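Side-chain contacts in glucoamylase (Thermoanaerobacterium thermosaccharolyticum, PDB 1LF6), which catalyses the release of beta-D-glucose from the non-reducing ends of alpha-1,4-glucans, and also hydrolyses isomaltose: residues I323-G328 with I634-W639; R597-L602 with S650-A655. One frame throughout, in Å; residues are numbered along the deposited sequence.

Contact 1: I323-G328 with I634-W639; sequences IPWGDG and ISEQVW
Trp325 and Gln637 meet where the far end of an indole comes up to a carboxamide. Trp325 CH2 is 4.2 Å from Gln637 NE2, and the nitrogen sits at the ring edge, close to the indole plane. The two flat groups are turned 76° apart, so this is not a stack. Glu636 gives a looser second approach, its OE2 4.5 Å from Trp325 CH2 and oblique to the ring. With 61 Å² buried in all, the touch is light, and each partner is also held by hydrogen bonds of its own.

On the 634-639 side, Gln637 NE2 donates to Glu636 OE2 at 2.9 Å with an N-H...O angle of 167°; the acceptor lies almost in the amide plane, and the carboxylate is met on its anti side. Gln637 CG stands anti to the carbonyl carbon (chi1 -57°), and the chain runs extended from there, carrying the amide to the indole edge. NE2 also bonds to Tyr581 O and OE1 accepts from Arg597 N, while Glu636 OE1 pairs with Tyr337 OH, so amide and carboxylate are both fixed in rotation. Shortening this side chain to an alanine here is likely to leave Glu636 OE2 and Arg597 N without their amide partners and to open a gap beside the Trp325 ring. Within the same segment, Ser635 OG donates to Gln637 O at 2.6 Å from above the carbonyl plane, a bond between a side chain and the backbone two residues on.

Trp325 occupies the third position of the type II turn Ile323-Gly326, with left-handed backbone angles. Its NE1 is bonded to Glu583, and it probably binds substrate. The contact joins two catalytic-domain loops, one between helices 296-306 and 342-355, the other between helices 618-627 and 653-668.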
loop_
_atom_site.group_PDB
_atom_site.type_symbol
_atom_site.label_atom_id
_atom_site.label_comp_id
_atom_site.label_asym_id
_atom_site.label_seq_id
_atom_site.Cartn_x
_atom_site.Cartn_y
_atom_site.Cartn_z
ATOM N N ILE A 323 -2.573 4.824 5.058
ATOM C CA ILE A 323 -3.568 5.876 4.935
ATOM C C ILE A 323 -2.799 7.172 4.701
ATOM O O ILE A 323 -2.503 7.905 5.644
ATOM C CB ILE A 323 -4.399 5.987 6.222
ATOM C CG1 ILE A 323 -5.087 4.649 6.494
ATOM C CG2 ILE A 323 -5.410 7.118 6.100
ATOM C CD1 ILE A 323 -5.765 4.565 7.833
ATOM N N PRO A 324 -2.467 7.469 3.434
ATOM C CA PRO A 324 -1.719 8.677 3.066
ATOM C C PRO A 324 -2.085 9.937 3.836
ATOM O O PRO A 324 -3.261 10.252 4.025
ATOM C CB PRO A 324 -1.969 8.804 1.559
ATOM C CG PRO A 324 -3.232 8.030 1.338
ATOM C CD PRO A 324 -3.040 6.840 2.236
ATOM N N TRP A 325 -1.053 10.646 4.285
ATOM C CA TRP A 325 -1.231 11.878 5.037
ATOM C C TRP A 325 -2.222 11.658 6.174
ATOM O O TRP A 325 -2.985 12.558 6.537
ATOM C CB TRP A 325 -1.716 12.982 4.093
ATOM C CG TRP A 325 -0.784 13.185 2.933
ATOM C CD1 TRP A 325 0.481 13.702 2.979
ATOM C CD2 TRP A 325 -1.016 12.818 1.564
ATOM N NE1 TRP A 325 1.049 13.677 1.729
ATOM C CE2 TRP A 325 0.155 13.141 0.841
ATOM C CE3 TRP A 325 -2.099 12.247 0.879
ATOM C CZ2 TRP A 325 0.276 12.911 -0.536
ATOM C CZ3 TRP A 325 -1.979 12.017 -0.492
ATOM C CH2 TRP A 325 -0.799 12.351 -1.183
ATOM N N GLY A 326 -2.193 10.448 6.733
ATOM C CA GLY A 326 -3.081 10.094 7.826
ATOM C C GLY A 326 -3.010 11.066 8.984
ATOM O O GLY A 326 -4.003 11.286 9.681
ATOM N N ASP A 327 -1.831 11.647 9.192
ATOM C CA ASP A 327 -1.624 12.610 10.268
ATOM C C ASP A 327 -2.640 13.744 10.151
ATOM O O ASP A 327 -3.100 14.288 11.157
ATOM C CB ASP A 327 -0.206 13.183 10.191
ATOM C CG ASP A 327 0.072 14.203 11.277
ATOM O OD1 ASP A 327 1.063 14.952 11.148
ATOM O OD2 ASP A 327 -0.696 14.255 12.264
ATOM N N GLY A 328 -2.984 14.094 8.915
ATOM C CA GLY A 328 -3.943 15.159 8.681
ATOM C C GLY A 328 -5.340 14.659 8.363
ATOM O O GLY A 328 -6.250 15.457 8.131
ATOM N N ILE A 634 8.961 1.166 -0.723
ATOM C CA ILE A 634 8.934 2.231 -1.716
ATOM C C ILE A 634 7.615 2.988 -1.602
ATOM O O ILE A 634 6.532 2.396 -1.617
ATOM C CB ILE A 634 9.061 1.669 -3.157
ATOM C CG1 ILE A 634 10.334 0.819 -3.280
ATOM C CG2 ILE A 634 9.090 2.815 -4.166
ATOM C CD1 ILE A 634 10.483 0.119 -4.633
ATOM N N SER A 635 7.717 4.305 -1.489
ATOM C CA SER A 635 6.533 5.140 -1.380
ATOM C C SER A 635 6.022 5.516 -2.761
ATOM O O SER A 635 6.692 5.305 -3.768
ATOM C CB SER A 635 6.850 6.419 -0.594
ATOM O OG SER A 635 7.711 7.268 -1.337
ATOM N N GLU A 636 4.819 6.070 -2.791
ATOM C CA GLU A 636 4.206 6.518 -4.025
ATOM C C GLU A 636 4.979 7.726 -4.559
ATOM O O GLU A 636 5.193 7.856 -5.767
ATOM C CB GLU A 636 2.756 6.909 -3.744
ATOM C CG GLU A 636 2.034 7.584 -4.895
ATOM C CD GLU A 636 0.653 8.047 -4.491
ATOM O OE1 GLU A 636 -0.287 7.230 -4.550
ATOM O OE2 GLU A 636 0.520 9.227 -4.094
ATOM N N GLN A 637 5.410 8.597 -3.648
ATOM C CA GLN A 637 6.127 9.812 -4.026
ATOM C C GLN A 637 7.339 10.135 -3.155
ATOM O O GLN A 637 7.374 9.779 -1.978
ATOM C CB GLN A 637 5.170 11.009 -3.962
ATOM C CG GLN A 637 3.928 10.879 -4.821
ATOM C CD GLN A 637 3.006 12.072 -4.679
ATOM O OE1 GLN A 637 3.443 13.221 -4.753
ATOM N NE2 GLN A 637 1.723 11.806 -4.481
ATOM N N VAL A 638 8.315 10.829 -3.746
ATOM C CA VAL A 638 9.526 11.264 -3.050
ATOM C C VAL A 638 9.794 12.738 -3.376
ATOM O O VAL A 638 9.368 13.239 -4.421
ATOM C CB VAL A 638 10.782 10.439 -3.468
ATOM C CG1 VAL A 638 10.587 8.968 -3.107
ATOM C CG2 VAL A 638 11.049 10.609 -4.956
ATOM N N TRP A 639 10.503 13.426 -2.480
ATOM C CA TRP A 639 10.832 14.843 -2.664
ATOM C C TRP A 639 11.884 15.061 -3.745
ATOM O O TRP A 639 12.761 14.217 -3.949
ATOM C CB TRP A 639 11.346 15.444 -1.351
ATOM C CG TRP A 639 10.338 15.477 -0.253
ATOM C CD1 TRP A 639 10.211 14.589 0.775
ATOM C CD2 TRP A 639 9.337 16.476 -0.047
ATOM N NE1 TRP A 639 9.196 14.978 1.614
ATOM C CE2 TRP A 639 8.643 16.136 1.132
ATOM C CE3 TRP A 639 8.958 17.630 -0.747
ATOM C CZ2 TRP A 639 7.590 16.907 1.631
ATOM C CZ3 TRP A 639 7.907 18.397 -0.246
ATOM C CH2 TRP A 639 7.238 18.028 0.932
#

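Contact 2: R597-L602 with S650-A655; sequences RLWPLL and SPLNWA
Leu601 and Trp654 both turn CG anti to the backbone N (chi1 166° and -179°), which sends each side chain toward the other helix start, where the leucine fork lands on the indole. The two methyls divide the ring system between them. Leu601 CD2 stands over the six-membered ring, 3.6 Å from the Trp654 ring centroid and just 8° off the normal, which is the geometry of a CH-pi contact. Leu601 CD1 covers the five-membered ring on the same face, its nearest atom being Trp654 NE1 at 3.6 Å. One residue thus covers both rings of the indole on one face, and Leu601 accounts for 94 Å² of the 230 Å² buried.

Nearer the backbone the helices come close together: Leu601 CB is 4.4 Å from Ala655 CB, and the CA atoms of these residues are 4.7 Å apart. A separate, looser apolar touch brings Leu652 CD2 to 4.3 Å from Trp599 CZ3, at an oblique angle to that indole. Trp599 and Leu652 hold matching places, each the N-cap residue immediately before its helix.

Further out, Trp654 stacks on His347, and Trp599 meets the ring of Trp437 with the planes inclined. All five touching residues are buried and their contacts are apolar or CH-pi; they join the N-terminal ends of helices 600-612 and 653-668. The joint lies in the (alpha/alpha) barrel of this family 15 glycosidase, with helix 342-355 touching Trp654 and the start of helix 653-668 also meeting helix 296-306 through Asn653.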
loop_
_atom_site.group_PDB
_atom_site.type_symbol
_atom_site.label_atom_id
_atom_site.label_comp_id
_atom_site.label_asym_id
_atom_site.label_seq_id
_atom_site.Cartn_x
_atom_site.Cartn_y
_atom_site.Cartn_z
ATOM N N ARG A 597 4.486 15.339 -6.380
ATOM C CA ARG A 597 5.925 15.145 -6.337
ATOM C C ARG A 597 6.393 14.043 -7.285
ATOM O O ARG A 597 5.652 13.632 -8.179
ATOM C CB ARG A 597 6.354 14.877 -4.891
ATOM C CG ARG A 597 5.866 15.958 -3.913
ATOM C CD ARG A 597 6.527 17.333 -4.150
ATOM N NE ARG A 597 5.930 18.396 -3.337
ATOM C CZ ARG A 597 6.459 19.608 -3.166
ATOM N NH1 ARG A 597 7.607 19.927 -3.744
ATOM N NH2 ARG A 597 5.834 20.511 -2.421
ATOM N N LEU A 598 7.625 13.585 -7.100
ATOM C CA LEU A 598 8.220 12.554 -7.950
ATOM C C LEU A 598 7.761 11.142 -7.607
ATOM O O LEU A 598 7.667 10.780 -6.441
ATOM C CB LEU A 598 9.745 12.636 -7.860
ATOM C CG LEU A 598 10.500 13.633 -8.752
ATOM C CD1 LEU A 598 9.628 14.804 -9.148
ATOM C CD2 LEU A 598 11.748 14.100 -8.012
ATOM N N TRP A 599 7.495 10.346 -8.637
ATOM C CA TRP A 599 7.036 8.979 -8.441
ATOM C C TRP A 599 8.077 7.935 -8.811
ATOM O O TRP A 599 8.402 7.756 -9.986
ATOM C CB TRP A 599 5.768 8.722 -9.264
ATOM C CG TRP A 599 4.540 9.430 -8.755
ATOM C CD1 TRP A 599 4.423 10.754 -8.440
ATOM C CD2 TRP A 599 3.249 8.852 -8.545
ATOM N NE1 TRP A 599 3.138 11.037 -8.048
ATOM C CE2 TRP A 599 2.394 9.887 -8.103
ATOM C CE3 TRP A 599 2.729 7.558 -8.687
ATOM C CZ2 TRP A 599 1.044 9.669 -7.799
ATOM C CZ3 TRP A 599 1.385 7.340 -8.387
ATOM C CH2 TRP A 599 0.558 8.396 -7.947
ATOM N N PRO A 600 8.629 7.231 -7.813
ATOM C CA PRO A 600 9.620 6.221 -8.195
ATOM C C PRO A 600 8.994 5.235 -9.188
ATOM O O PRO A 600 9.693 4.595 -9.973
ATOM C CB PRO A 600 10.014 5.577 -6.855
ATOM C CG PRO A 600 9.005 6.101 -5.853
ATOM C CD PRO A 600 8.632 7.457 -6.360
ATOM N N LEU A 601 7.668 5.125 -9.153
ATOM C CA LEU A 601 6.951 4.247 -10.080
ATOM C C LEU A 601 7.326 4.636 -11.510
ATOM O O LEU A 601 7.577 3.777 -12.347
ATOM C CB LEU A 601 5.435 4.398 -9.901
ATOM C CG LEU A 601 4.521 3.820 -10.993
ATOM C CD1 LEU A 601 4.706 2.312 -11.102
ATOM C CD2 LEU A 601 3.070 4.155 -10.669
ATOM N N LEU A 602 7.362 5.939 -11.781
ATOM C CA LEU A 602 7.693 6.425 -13.110
ATOM C C LEU A 602 9.168 6.244 -13.451
ATOM O O LEU A 602 9.546 6.251 -14.623
ATOM C CB LEU A 602 7.265 7.887 -13.255
ATOM C CG LEU A 602 5.747 8.023 -13.080
ATOM C CD1 LEU A 602 5.324 9.478 -13.245
ATOM C CD2 LEU A 602 5.043 7.120 -14.100
ATOM N N SER A 650 2.522 4.420 1.226
ATOM C CA SER A 650 3.666 3.513 1.228
ATOM C C SER A 650 3.318 2.355 2.161
ATOM O O SER A 650 2.750 2.551 3.232
ATOM C CB SER A 650 4.931 4.206 1.720
ATOM O OG SER A 650 4.979 4.197 3.131
ATOM N N PRO A 651 3.622 1.122 1.744
ATOM C CA PRO A 651 4.230 0.802 0.444
ATOM C C PRO A 651 3.240 0.929 -0.712
ATOM O O PRO A 651 2.074 0.556 -0.568
ATOM C CB PRO A 651 4.705 -0.645 0.636
ATOM C CG PRO A 651 3.729 -1.200 1.638
ATOM C CD PRO A 651 3.590 -0.056 2.625
ATOM N N LEU A 652 3.686 1.471 -1.847
ATOM C CA LEU A 652 2.810 1.566 -3.018
ATOM C C LEU A 652 3.050 0.251 -3.744
ATOM O O LEU A 652 4.087 0.059 -4.383
ATOM C CB LEU A 652 3.183 2.750 -3.927
ATOM C CG LEU A 652 2.249 2.957 -5.128
ATOM C CD1 LEU A 652 0.856 3.332 -4.635
ATOM C CD2 LEU A 652 2.775 4.047 -6.039
ATOM N N ASN A 653 2.093 -0.660 -3.625
ATOM C CA ASN A 653 2.215 -1.984 -4.221
ATOM C C ASN A 653 2.555 -2.003 -5.703
ATOM O O ASN A 653 3.348 -2.831 -6.148
ATOM C CB ASN A 653 0.946 -2.791 -3.935
ATOM C CG ASN A 653 0.771 -3.075 -2.447
ATOM O OD1 ASN A 653 1.751 -3.097 -1.692
ATOM N ND2 ASN A 653 -0.463 -3.305 -2.020
ATOM N N TRP A 654 1.970 -1.088 -6.463
ATOM C CA TRP A 654 2.241 -0.996 -7.889
ATOM C C TRP A 654 3.725 -0.673 -8.132
ATOM O O TRP A 654 4.345 -1.208 -9.065
ATOM C CB TRP A 654 1.328 0.077 -8.493
ATOM C CG TRP A 654 1.442 0.291 -9.970
ATOM C CD1 TRP A 654 2.224 -0.400 -10.856
ATOM C CD2 TRP A 654 0.778 1.305 -10.727
ATOM N NE1 TRP A 654 2.088 0.129 -12.120
ATOM C CE2 TRP A 654 1.206 1.176 -12.068
ATOM C CE3 TRP A 654 -0.141 2.314 -10.402
ATOM C CZ2 TRP A 654 0.746 2.022 -13.081
ATOM C CZ3 TRP A 654 -0.594 3.153 -11.406
ATOM C CH2 TRP A 654 -0.151 3.001 -12.732
ATOM N N ALA A 655 4.300 0.180 -7.288
ATOM C CA ALA A 655 5.705 0.546 -7.435
ATOM C C ALA A 655 6.624 -0.645 -7.131
ATOM O O ALA A 655 7.653 -0.831 -7.778
ATOM C CB ALA A 655 6.040 1.713 -6.519
#

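How the contacts relate
From the N terminus, the chain passes the beta-sandwich domain before reaching 323-328, the first half of contact 1. Segment 597-602 opens contact 2 before 634-639 closes the long loop of contact 1, and 650-655 then closes contact 2 over a much shorter span; the two therefore cross rather than nest. Their centres are 10 Å apart, and they touch directly. Val638 N lies 2.8 Å from Leu598 O, a probable backbone hydrogen bond, and Gln637 CG packs 3.3 Å from Trp599 NE1. Segments 597-602 and 634-639 thereby connect the probable substrate-binding loop of contact 1 to the paired helix starts of contact 2.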